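Local coordinates for type IV pilus biogenesis protein PilB (Streptococcus sanguinis, PDB 7B7P) that serves as a bimodular minor pilin of type IV pili, with a direct role in adhesion and a metal-binding von Willebrand factor A-like module, at residues V23-I35 and I128-V140. Sequence-based numbering, arbitrary orientation.
Sequences VDRTVGKATSIFI and ISALNTKQVFSKV
Strands 32-35 and 136-139 run parallel, their axes 22° apart, pairing Ile33 with Val136, Phe34 with Phe137 and Ile35 with Ser138. Four backbone hydrogen bonds join this region: Ile33 N to Gln135 O, just before the second strand, Phe137 N to Ile33 O, Ile35 N to Phe137 O and Lys139 N to Ile35 O. On one face the rings of Phe34 and Phe137 form an offset stack, centroids 4.8 Å apart and planes at 30°, with Phe137 CD2 lying over the Phe34 ring toward its rim, 3.4 Å from Phe34 CZ. Trp52 meets Phe34 edge-to-face, and Trp421 of the C-terminal helix meets Phe137. On the other face Val136 CG2 packs 3.9 Å from Ile33 CB. Before the strands, Thr133 OG1 donates to Thr31 O from above the carbonyl plane (3.0 Å) and accepts from Gln135 N, closing an ST turn; a chi1 of 165° leaves Thr133 CG2 against Ala30 O. Asn132 ND2 reaches Gly28 O in the carbonyl plane, while Ser129 OG donates to the syn side of Asp24 OD1 (2.5 Å), also hydrogen-bonded to Tyr109 OH. Side-chain hydrogen bonds thus join the pilin helix and the turn after it to strand 124-130 and its following loop, and backbone bonds with aromatic stacking add 136-139 as an edge strand.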
ATOM      1  N   VAL A  23      23.635 -22.446  -7.139  1.00 75.91           N
ATOM      2  CA  VAL A  23      22.700 -21.329  -6.999  1.00 74.17           C
ATOM      3  C   VAL A  23      21.319 -21.828  -6.596  1.00 76.99           C
ATOM      4  O   VAL A  23      20.759 -21.390  -5.583  1.00 79.85           O
ATOM      5  CB  VAL A  23      22.646 -20.509  -8.296  1.00 74.86           C
ATOM      6  CG1 VAL A  23      21.517 -19.505  -8.230  1.00 72.63           C
ATOM      7  CG2 VAL A  23      23.980 -19.821  -8.530  1.00 73.23           C
ATOM      8  N   ASP A  24      20.759 -22.779  -7.356  1.00 74.81           N
ATOM      9  CA  ASP A  24      19.428 -23.285  -7.014  1.00 77.23           C
ATOM     10  C   ASP A  24      19.388 -23.866  -5.604  1.00 79.22           C
ATOM     11  O   ASP A  24      18.361 -23.776  -4.919  1.00 77.01           O
ATOM     12  CB  ASP A  24      18.965 -24.334  -8.031  1.00 74.63           C
ATOM     13  CG  ASP A  24      17.473 -24.677  -7.889  1.00 78.47           C
ATOM     14  OD1 ASP A  24      16.662 -23.741  -7.746  1.00 80.19           O
ATOM     15  OD2 ASP A  24      17.099 -25.874  -7.918  1.00 84.31           O
ATOM     16  N   ARG A  25      20.496 -24.450  -5.148  1.00 79.88           N
ATOM     17  CA  ARG A  25      20.532 -25.045  -3.816  1.00 84.83           C
ATOM     18  C   ARG A  25      20.434 -23.968  -2.745  1.00 83.82           C
ATOM     19  O   ARG A  25      19.598 -24.049  -1.836  1.00 79.98           O
ATOM     20  CB  ARG A  25      21.821 -25.856  -3.648  1.00 85.92           C
ATOM     21  CG  ARG A  25      21.732 -27.071  -2.746  1.00 93.46           C
ATOM     22  CD  ARG A  25      22.705 -28.152  -3.224  1.00 97.91           C
ATOM     23  NE  ARG A  25      22.020 -29.409  -3.522  1.00108.47           N
ATOM     24  CZ  ARG A  25      22.315 -30.210  -4.545  1.00112.86           C
ATOM     25  NH1 ARG A  25      23.292 -29.891  -5.390  1.00103.44           N
ATOM     26  NH2 ARG A  25      21.621 -31.332  -4.726  1.00109.40           N
ATOM     27  N   THR A  26      21.284 -22.947  -2.838  1.00 83.19           N
ATOM     28  CA  THR A  26      21.242 -21.891  -1.840  1.00 86.04           C
ATOM     29  C   THR A  26      19.967 -21.054  -1.976  1.00 86.75           C
ATOM     30  O   THR A  26      19.390 -20.643  -0.962  1.00 90.16           O
ATOM     31  CB  THR A  26      22.532 -21.063  -1.930  1.00 86.50           C
ATOM     32  OG1 THR A  26      22.413 -19.862  -1.155  1.00 96.31           O
ATOM     33  CG2 THR A  26      22.863 -20.718  -3.343  1.00 85.06           C
ATOM     34  N   VAL A  27      19.466 -20.869  -3.203  1.00 83.39           N
ATOM     35  CA  VAL A  27      18.199 -20.165  -3.411  1.00 80.54           C
ATOM     36  C   VAL A  27      17.029 -20.932  -2.805  1.00 83.48           C
ATOM     37  O   VAL A  27      16.055 -20.327  -2.329  1.00 77.09           O
ATOM     38  CB  VAL A  27      17.985 -19.911  -4.917  1.00 80.59           C
ATOM     39  CG1 VAL A  27      16.509 -19.827  -5.267  1.00 76.72           C
ATOM     40  CG2 VAL A  27      18.721 -18.662  -5.355  1.00 81.44           C
ATOM     41  N   GLY A  28      17.096 -22.270  -2.812  1.00 84.84           N
ATOM     42  CA  GLY A  28      16.023 -23.098  -2.276  1.00 79.81           C
ATOM     43  C   GLY A  28      15.833 -22.986  -0.774  1.00 85.17           C
ATOM     44  O   GLY A  28      14.792 -23.412  -0.255  1.00 85.04           O
ATOM     45  N   LYS A  29      16.802 -22.411  -0.063  1.00 83.31           N
ATOM     46  CA  LYS A  29      16.713 -22.246   1.380  1.00 89.39           C
ATOM     47  C   LYS A  29      16.353 -20.819   1.804  1.00 89.89           C
ATOM     48  O   LYS A  29      16.344 -20.523   3.002  1.00 92.81           O
ATOM     49  CB  LYS A  29      18.033 -22.681   2.031  1.00 94.38           C
ATOM     50  CG  LYS A  29      18.429 -24.137   1.743  1.00 91.66           C
ATOM     51  CD  LYS A  29      19.737 -24.497   2.451  1.00101.63           C
ATOM     52  CE  LYS A  29      20.591 -25.463   1.626  1.00 95.71           C
ATOM     53  NZ  LYS A  29      22.011 -24.963   1.523  1.00 98.44           N
ATOM     54  N   ALA A  30      16.042 -19.933   0.862  1.00 91.83           N
ATOM     55  CA  ALA A  30      15.793 -18.537   1.199  1.00 89.40           C
ATOM     56  C   ALA A  30      14.338 -18.321   1.590  1.00 86.68           C
ATOM     57  O   ALA A  30      13.421 -18.864   0.968  1.00 87.90           O
ATOM     58  CB  ALA A  30      16.160 -17.625   0.033  1.00 83.42           C
ATOM     59  N   THR A  31      14.133 -17.532   2.637  1.00 88.84           N
ATOM     60  CA  THR A  31      12.779 -17.210   3.056  1.00 87.20           C
ATOM     61  C   THR A  31      12.275 -15.896   2.464  1.00 79.82           C
ATOM     62  O   THR A  31      11.093 -15.584   2.618  1.00 81.84           O
ATOM     63  CB  THR A  31      12.697 -17.191   4.589  1.00 87.72           C
ATOM     64  OG1 THR A  31      13.853 -16.537   5.128  1.00 92.06           O
ATOM     65  CG2 THR A  31      12.635 -18.624   5.128  1.00 91.79           C
ATOM     66  N   SER A  32      13.127 -15.140   1.770  1.00 77.60           N
ATOM     67  CA  SER A  32      12.681 -14.023   0.944  1.00 83.18           C
ATOM     68  C   SER A  32      13.725 -13.776  -0.137  1.00 76.80           C
ATOM     69  O   SER A  32      14.926 -13.907   0.108  1.00 80.84           O
ATOM     70  CB  SER A  32      12.451 -12.746   1.766  1.00 80.28           C
ATOM     71  OG  SER A  32      13.663 -12.276   2.322  1.00 84.16           O
ATOM     72  N   ILE A  33      13.261 -13.432  -1.331  1.00 75.47           N
ATOM     73  CA  ILE A  33      14.108 -13.296  -2.510  1.00 77.63           C
ATOM     74  C   ILE A  33      13.804 -11.964  -3.162  1.00 74.78           C
ATOM     75  O   ILE A  33      12.634 -11.622  -3.359  1.00 78.77           O
ATOM     76  CB  ILE A  33      13.869 -14.419  -3.547  1.00 77.38           C
ATOM     77  CG1 ILE A  33      14.114 -15.796  -2.953  1.00 77.38           C
ATOM     78  CG2 ILE A  33      14.749 -14.192  -4.782  1.00 71.03           C
ATOM     79  CD1 ILE A  33      15.555 -16.156  -2.943  1.00 82.28           C
ATOM     80  N   PHE A  34      14.855 -11.244  -3.544  1.00 72.00           N
ATOM     81  CA  PHE A  34      14.741 -10.052  -4.372  1.00 74.06           C
ATOM     82  C   PHE A  34      15.601 -10.258  -5.607  1.00 74.85           C
ATOM     83  O   PHE A  34      16.797 -10.531  -5.487  1.00 75.51           O
ATOM     84  CB  PHE A  34      15.190  -8.793  -3.611  1.00 79.93           C
ATOM     85  CG  PHE A  34      14.219  -8.350  -2.548  1.00 78.73           C
ATOM     86  CD1 PHE A  34      14.219  -8.953  -1.301  1.00 79.24           C
ATOM     87  CD2 PHE A  34      13.301  -7.338  -2.800  1.00 81.64           C
ATOM     88  CE1 PHE A  34      13.317  -8.561  -0.321  1.00 84.00           C
ATOM     89  CE2 PHE A  34      12.398  -6.935  -1.824  1.00 79.98           C
ATOM     90  CZ  PHE A  34      12.408  -7.546  -0.587  1.00 83.02           C
ATOM     91  N   ILE A  35      15.002 -10.127  -6.787  1.00 77.17           N
ATOM     92  CA  ILE A  35      15.779 -10.060  -8.021  1.00 75.55           C
ATOM     93  C   ILE A  35      16.225  -8.618  -8.234  1.00 79.60           C
ATOM     94  O   ILE A  35      15.417  -7.683  -8.145  1.00 76.90           O
ATOM     95  CB  ILE A  35      14.962 -10.576  -9.216  1.00 73.50           C
ATOM     96  CG1 ILE A  35      14.545 -12.028  -8.996  1.00 78.36           C
ATOM     97  CG2 ILE A  35      15.782 -10.500 -10.485  1.00 74.00           C
ATOM     98  CD1 ILE A  35      14.193 -12.734 -10.287  1.00 77.15           C
ATOM     99  N   ILE A 128      14.124 -23.901 -15.460  1.00 68.40           N
ATOM    100  CA  ILE A 128      13.062 -23.595 -14.513  1.00 68.22           C
ATOM    101  C   ILE A 128      13.308 -24.368 -13.226  1.00 67.24           C
ATOM    102  O   ILE A 128      13.510 -25.588 -13.253  1.00 71.99           O
ATOM    103  CB  ILE A 128      11.689 -23.955 -15.102  1.00 70.52           C
ATOM    104  CG1 ILE A 128      11.278 -22.941 -16.162  1.00 71.87           C
ATOM    105  CG2 ILE A 128      10.630 -24.060 -13.989  1.00 68.91           C
ATOM    106  CD1 ILE A 128      11.088 -21.545 -15.636  1.00 73.26           C
ATOM    107  N   SER A 129      13.288 -23.667 -12.100  1.00 68.42           N
ATOM    108  CA  SER A 129      13.254 -24.294 -10.787  1.00 70.35           C
ATOM    109  C   SER A 129      12.068 -23.731  -9.998  1.00 72.86           C
ATOM    110  O   SER A 129      11.327 -22.861 -10.465  1.00 75.56           O
ATOM    111  CB  SER A 129      14.578 -24.086 -10.038  1.00 70.97           C
ATOM    112  OG  SER A 129      14.542 -24.712  -8.761  1.00 77.10           O
ATOM    113  N   ALA A 130      11.868 -24.238  -8.797  1.00 73.35           N
ATOM    114  CA  ALA A 130      10.785 -23.775  -7.949  1.00 71.18           C
ATOM    115  C   ALA A 130      11.372 -23.295  -6.636  1.00 72.79           C
ATOM    116  O   ALA A 130      12.373 -23.836  -6.165  1.00 75.12           O
ATOM    117  CB  ALA A 130       9.749 -24.886  -7.706  1.00 71.42           C
ATOM    118  N   LEU A 131      10.748 -22.275  -6.054  1.00 76.86           N
ATOM    119  CA  LEU A 131      11.171 -21.712  -4.777  1.00 74.83           C
ATOM    120  C   LEU A 131      10.313 -22.247  -3.644  1.00 75.08           C
ATOM    121  O   LEU A 131       9.216 -22.765  -3.858  1.00 81.13           O
ATOM    122  CB  LEU A 131      11.094 -20.184  -4.798  1.00 76.01           C
ATOM    123  CG  LEU A 131      11.641 -19.530  -6.061  1.00 71.08           C
ATOM    124  CD1 LEU A 131      11.077 -18.152  -6.211  1.00 70.63           C
ATOM    125  CD2 LEU A 131      13.152 -19.504  -6.004  1.00 70.23           C
ATOM    126  N   ASN A 132      10.821 -22.106  -2.423  1.00 78.46           N
ATOM    127  CA  ASN A 132      10.091 -22.544  -1.237  1.00 85.60           C
ATOM    128  C   ASN A 132       9.463 -21.399  -0.444  1.00 84.68           C
ATOM    129  O   ASN A 132       8.812 -21.659   0.573  1.00 91.03           O
ATOM    130  CB  ASN A 132      11.010 -23.363  -0.324  1.00 87.30           C
ATOM    131  CG  ASN A 132      11.527 -24.612  -1.003  1.00 88.57           C
ATOM    132  OD1 ASN A 132      10.747 -25.483  -1.399  1.00 85.93           O
ATOM    133  ND2 ASN A 132      12.848 -24.691  -1.172  1.00 86.79           N
ATOM    134  N   THR A 133       9.629 -20.152  -0.886  1.00 81.51           N
ATOM    135  CA  THR A 133       8.974 -18.997  -0.291  1.00 84.07           C
ATOM    136  C   THR A 133       8.059 -18.351  -1.322  1.00 87.41           C
ATOM    137  O   THR A 133       8.322 -18.415  -2.528  1.00 84.77           O
ATOM    138  CB  THR A 133       9.993 -17.948   0.221  1.00 81.94           C
ATOM    139  OG1 THR A 133       9.323 -16.710   0.479  1.00 84.32           O
ATOM    140  CG2 THR A 133      11.086 -17.685  -0.804  1.00 81.91           C
ATOM    141  N   LYS A 134       6.978 -17.736  -0.834  1.00 87.03           N
ATOM    142  CA  LYS A 134       6.099 -16.898  -1.642  1.00 86.03           C
ATOM    143  C   LYS A 134       6.464 -15.419  -1.576  1.00 85.21           C
ATOM    144  O   LYS A 134       5.789 -14.597  -2.205  1.00 85.29           O
ATOM    145  CB  LYS A 134       4.637 -17.083  -1.213  1.00 90.71           C
ATOM    146  CG  LYS A 134       4.113 -18.504  -1.388  1.00 94.43           C
ATOM    147  CD  LYS A 134       3.940 -19.197  -0.041  1.00104.43           C
ATOM    148  CE  LYS A 134       4.140 -20.708  -0.151  1.00103.06           C
ATOM    149  NZ  LYS A 134       4.916 -21.214   1.021  1.00105.90           N
ATOM    150  N   GLN A 135       7.508 -15.060  -0.834  1.00 81.35           N
ATOM    151  CA  GLN A 135       7.980 -13.682  -0.772  1.00 79.15           C
ATOM    152  C   GLN A 135       9.175 -13.533  -1.703  1.00 80.76           C
ATOM    153  O   GLN A 135      10.329 -13.484  -1.279  1.00 79.23           O
ATOM    154  CB  GLN A 135       8.322 -13.294   0.657  1.00 80.52           C
ATOM    155  CG  GLN A 135       7.143 -13.352   1.572  1.00 86.29           C
ATOM    156  CD  GLN A 135       7.505 -13.854   2.943  1.00 95.33           C
ATOM    157  OE1 GLN A 135       8.674 -13.833   3.348  1.00 94.78           O
ATOM    158  NE2 GLN A 135       6.498 -14.312   3.679  1.00 99.70           N
ATOM    159  N   VAL A 136       8.860 -13.465  -2.996  1.00 83.29           N
ATOM    160  CA  VAL A 136       9.816 -13.225  -4.065  1.00 78.78           C
ATOM    161  C   VAL A 136       9.426 -11.914  -4.732  1.00 78.02           C
ATOM    162  O   VAL A 136       8.268 -11.731  -5.114  1.00 77.79           O
ATOM    163  CB  VAL A 136       9.837 -14.389  -5.074  1.00 81.40           C
ATOM    164  CG1 VAL A 136       8.480 -14.524  -5.762  1.00 84.04           C
ATOM    165  CG2 VAL A 136      10.947 -14.208  -6.094  1.00 76.05           C
ATOM    166  N   PHE A 137      10.384 -10.998  -4.842  1.00 74.82           N
ATOM    167  CA  PHE A 137      10.125  -9.638  -5.283  1.00 76.30           C
ATOM    168  C   PHE A 137      11.144  -9.266  -6.336  1.00 75.93           C
ATOM    169  O   PHE A 137      12.247  -9.817  -6.376  1.00 75.52           O
ATOM    170  CB  PHE A 137      10.207  -8.639  -4.124  1.00 76.14           C
ATOM    171  CG  PHE A 137       9.475  -9.088  -2.902  1.00 74.01           C
ATOM    172  CD1 PHE A 137       8.118  -8.862  -2.769  1.00 80.89           C
ATOM    173  CD2 PHE A 137      10.135  -9.759  -1.889  1.00 77.47           C
ATOM    174  CE1 PHE A 137       7.433  -9.283  -1.636  1.00 79.77           C
ATOM    175  CE2 PHE A 137       9.457 -10.183  -0.755  1.00 76.09           C
ATOM    176  CZ  PHE A 137       8.108  -9.947  -0.633  1.00 74.78           C
ATOM    177  N   SER A 138      10.762  -8.331  -7.191  1.00 76.20           N
ATOM    178  CA  SER A 138      11.644  -7.852  -8.237  1.00 77.97           C
ATOM    179  C   SER A 138      11.937  -6.378  -8.014  1.00 84.24           C
ATOM    180  O   SER A 138      11.021  -5.581  -7.771  1.00 85.24           O
ATOM    181  CB  SER A 138      11.039  -8.062  -9.615  1.00 80.22           C
ATOM    182  OG  SER A 138      11.770  -7.315 -10.562  1.00 78.82           O
ATOM    183  N   LYS A 139      13.220  -6.030  -8.084  1.00 85.15           N
ATOM    184  CA  LYS A 139      13.686  -4.653  -8.061  1.00 80.65           C
ATOM    185  C   LYS A 139      14.378  -4.311  -9.371  1.00 83.54           C
ATOM    186  O   LYS A 139      15.347  -3.555  -9.394  1.00 91.78           O
ATOM    187  CB  LYS A 139      14.616  -4.417  -6.875  1.00 77.79           C
ATOM    188  CG  LYS A 139      13.874  -4.368  -5.565  1.00 78.21           C
ATOM    189  CD  LYS A 139      14.713  -3.779  -4.441  1.00 85.82           C
ATOM    190  CE  LYS A 139      13.815  -3.205  -3.357  1.00 86.46           C
ATOM    191  NZ  LYS A 139      14.559  -2.864  -2.125  1.00 95.72           N
ATOM    192  N   VAL A 140      13.901  -4.894 -10.466  1.00 84.81           N
ATOM    193  CA  VAL A 140      14.461  -4.658 -11.791  1.00 91.88           C
ATOM    194  C   VAL A 140      13.619  -3.566 -12.441  1.00 95.93           C
ATOM    195  O   VAL A 140      12.494  -3.805 -12.888  1.00 92.69           O
ATOM    196  CB  VAL A 140      14.497  -5.936 -12.632  1.00 95.28           C
ATOM    197  CG1 VAL A 140      15.327  -5.716 -13.897  1.00 97.05           C
ATOM    198  CG2 VAL A 140      15.072  -7.081 -11.816  1.00 84.83           C
TER